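PDB 5CNW: FrnE protein from Deinococcus radiodurans, which probably acts as a thiol-disulfide oxidoreductase of the DsbA-like branch of the thioredoxin superfamily. Local coordinates for residues S18-P23 against R134-E139. Sequence-based numbering, arbitrary orientation.
Sequences SDIACP and RAYMSE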
ATOM      1  N   SER A  18      -2.438   2.203   2.162  1.00 19.58           N
ATOM      2  CA  SER A  18      -1.557   1.314   2.906  1.00 18.82           C
ATOM      3  C   SER A  18      -0.601   2.115   3.791  1.00 21.26           C
ATOM      4  O   SER A  18      -0.273   3.255   3.471  1.00 20.42           O
ATOM      5  CB  SER A  18      -0.768   0.448   1.924  1.00 19.99           C
ATOM      6  OG  SER A  18       0.081  -0.460   2.587  1.00 19.31           O
ATOM      7  N   ASP A  19      -0.161   1.512   4.895  1.00 19.00           N
ATOM      8  CA  ASP A  19       0.931   2.075   5.704  1.00 17.91           C
ATOM      9  C   ASP A  19       2.144   1.162   5.625  1.00 17.95           C
ATOM     10  O   ASP A  19       2.012  -0.054   5.431  1.00 19.78           O
ATOM     11  CB  ASP A  19       0.508   2.238   7.168  1.00 19.03           C
ATOM     12  CG  ASP A  19       1.396   3.218   7.945  1.00 21.53           C
ATOM     13  OD1 ASP A  19       2.368   3.771   7.380  1.00 20.82           O
ATOM     14  OD2 ASP A  19       1.109   3.440   9.141  1.00 20.24           O
ATOM     15  N   ILE A  20       3.326   1.756   5.760  1.00 16.65           N
ATOM     16  CA  ILE A  20       4.563   0.992   5.859  1.00 19.56           C
ATOM     17  C   ILE A  20       4.606   0.163   7.148  1.00 14.80           C
ATOM     18  O   ILE A  20       5.109  -0.965   7.162  1.00 17.48           O
ATOM     19  CB  ILE A  20       5.779   1.930   5.792  1.00 18.27           C
ATOM     20  CG1 ILE A  20       5.912   2.529   4.390  1.00 20.19           C
ATOM     21  CG2 ILE A  20       7.064   1.188   6.168  1.00 20.15           C
ATOM     22  CD1 ILE A  20       5.686   4.008   4.326  1.00 32.51           C
ATOM     23  N   ALA A  21       4.036   0.712   8.220  1.00 18.42           N
ATOM     24  CA  ALA A  21       4.029   0.053   9.533  1.00 18.60           C
ATOM     25  C   ALA A  21       2.914  -0.974   9.694  1.00 23.56           C
ATOM     26  O   ALA A  21       2.395  -1.174  10.780  1.00 28.13           O
ATOM     27  CB  ALA A  21       3.915   1.104  10.643  1.00 17.34           C
ATOM     28  N   CYS A  22       2.553  -1.640   8.611  1.00 18.30           N
ATOM     29  CA  CYS A  22       1.330  -2.425   8.583  1.00 16.49           C
ATOM     30  C   CYS A  22       1.616  -3.825   8.025  1.00 17.44           C
ATOM     31  O   CYS A  22       1.715  -3.994   6.815  1.00 17.64           O
ATOM     32  CB  CYS A  22       0.293  -1.686   7.733  1.00 20.81           C
ATOM     33  SG  CYS A  22      -1.173  -2.570   7.309  1.00 21.43           S
ATOM     34  N   PRO A  23       1.796  -4.823   8.909  1.00 18.53           N
ATOM     35  CA  PRO A  23       2.113  -6.177   8.430  1.00 18.22           C
ATOM     36  C   PRO A  23       1.032  -6.760   7.516  1.00 19.09           C
ATOM     37  O   PRO A  23       1.355  -7.499   6.582  1.00 18.99           O
ATOM     38  CB  PRO A  23       2.246  -7.003   9.720  1.00 22.18           C
ATOM     39  CG  PRO A  23       1.889  -6.067  10.862  1.00 25.56           C
ATOM     40  CD  PRO A  23       2.050  -4.673  10.354  1.00 21.70           C
ATOM     41  N   ARG A 134       9.796  -3.953   3.209  1.00 16.83           N
ATOM     42  CA  ARG A 134      10.835  -4.913   3.549  1.00 15.36           C
ATOM     43  C   ARG A 134      11.735  -4.352   4.647  1.00 17.16           C
ATOM     44  O   ARG A 134      12.075  -5.046   5.613  1.00 15.60           O
ATOM     45  CB  ARG A 134      11.677  -5.271   2.324  1.00 18.25           C
ATOM     46  CG  ARG A 134      12.913  -6.090   2.671  1.00 19.15           C
ATOM     47  CD  ARG A 134      13.763  -6.379   1.465  1.00 25.72           C
ATOM     48  NE  ARG A 134      13.089  -7.323   0.599  1.00 28.73           N
ATOM     49  CZ  ARG A 134      13.092  -8.638   0.791  1.00 35.70           C
ATOM     50  NH1 ARG A 134      13.749  -9.166   1.822  1.00 32.94           N
ATOM     51  NH2 ARG A 134      12.437  -9.424  -0.057  1.00 32.71           N
ATOM     52  N   ALA A 135      12.118  -3.091   4.482  1.00 16.43           N
ATOM     53  CA  ALA A 135      12.998  -2.438   5.435  1.00 17.73           C
ATOM     54  C   ALA A 135      12.378  -2.421   6.836  1.00 19.03           C
ATOM     55  O   ALA A 135      13.049  -2.649   7.842  1.00 18.64           O
ATOM     56  CB  ALA A 135      13.312  -1.006   4.960  1.00 19.26           C
ATOM     57  N   TYR A 136      11.089  -2.143   6.891  1.00 16.26           N
ATOM     58  CA  TYR A 136      10.374  -2.069   8.149  1.00 15.16           C
ATOM     59  C   TYR A 136      10.128  -3.445   8.768  1.00 16.88           C
ATOM     60  O   TYR A 136      10.449  -3.676   9.926  1.00 17.96           O
ATOM     61  CB  TYR A 136       9.036  -1.346   7.946  1.00 16.33           C
ATOM     62  CG  TYR A 136       8.302  -1.044   9.236  1.00 14.84           C
ATOM     63  CD1 TYR A 136       7.533  -2.023   9.879  1.00 18.60           C
ATOM     64  CD2 TYR A 136       8.365   0.219   9.807  1.00 14.47           C
ATOM     65  CE1 TYR A 136       6.866  -1.758  11.065  1.00 17.67           C
ATOM     66  CE2 TYR A 136       7.693   0.501  10.999  1.00 17.77           C
ATOM     67  CZ  TYR A 136       6.946  -0.496  11.616  1.00 18.38           C
ATOM     68  OH  TYR A 136       6.288  -0.213  12.784  1.00 22.52           O
ATOM     69  N   MET A 137       9.551  -4.354   7.985  1.00 13.56           N
ATOM     70  CA  MET A 137       9.023  -5.606   8.526  1.00 13.78           C
ATOM     71  C   MET A 137      10.068  -6.696   8.695  1.00 15.66           C
ATOM     72  O   MET A 137       9.917  -7.576   9.541  1.00 16.95           O
ATOM     73  CB  MET A 137       7.903  -6.130   7.620  1.00 14.21           C
ATOM     74  CG  MET A 137       6.659  -6.542   8.379  1.00 22.60           C
ATOM     75  SD  MET A 137       5.802  -5.155   9.140  1.00 20.12           S
ATOM     76  CE  MET A 137       5.314  -4.199   7.720  1.00 26.79           C
ATOM     77  N   SER A 138      11.111  -6.647   7.869  1.00 14.44           N
ATOM     78  CA  SER A 138      12.079  -7.730   7.773  1.00 18.32           C
ATOM     79  C   SER A 138      13.486  -7.330   8.217  1.00 21.89           C
ATOM     80  O   SER A 138      14.218  -8.157   8.736  1.00 23.63           O
ATOM     81  CB  SER A 138      12.149  -8.245   6.340  1.00 23.81           C
ATOM     82  OG  SER A 138      10.886  -8.730   5.928  1.00 21.26           O
ATOM     83  N   GLU A 139      13.867  -6.074   7.997  1.00 16.12           N
ATOM     84  CA  GLU A 139      15.286  -5.711   8.118  1.00 17.58           C
ATOM     85  C   GLU A 139      15.596  -4.834   9.325  1.00 20.73           C
ATOM     86  O   GLU A 139      16.733  -4.412   9.503  1.00 22.59           O
ATOM     87  CB  GLU A 139      15.768  -5.002   6.844  1.00 19.22           C
ATOM     88  CG  GLU A 139      15.773  -5.881   5.603  1.00 16.24           C
ATOM     89  CD  GLU A 139      16.023  -5.098   4.321  1.00 24.04           C
ATOM     90  OE1 GLU A 139      15.869  -3.857   4.317  1.00 21.55           O
ATOM     91  OE2 GLU A 139      16.363  -5.726   3.302  1.00 24.86           O
TER
HETATM   92  O   HOH W   1       4.226  -1.666  13.389  1.00 36.31           O
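Ala21 sits over one face of the Tyr136 ring, offset toward the rim: its CA is 3.8 Å from the centroid and 19° off the ring normal, in a CH-pi contact, while its CB reaches the phenol end, 3.5 Å from Tyr136 OH. A methyl group is small enough to let the backbone itself approach the ring. With CG anti to the backbone N (chi1 -172°), the ring is carried on in the direction of Ala21. Nearer the root of the ring, Ile20 CG2 packs on Tyr136 CB at 3.7 Å, and the rest of that branched side chain turns to helix 110-121. Residues 18-23 lead from the end of strand 12-18, in the thioredoxin-type sheet, into helix 23-38, whose N-cap, Cys22, forms the CxxC disulfide with Cys25; helix 125-137 packs its last turn beside this probable redox motif. Met137, unbranched and bent at chi2 and chi3, can fold its methyl against two backbone carbonyls, CE lying 3.3 Å from Ile20 O and 3.7 Å from Cys22 O. The Met137 and Pro23 side chains cross at about a right angle, with Met137 SD 4.0 Å from Pro23 CD. At the polar end, one water donates to Ala21 O and lies 2.6 Å from Tyr136 OH.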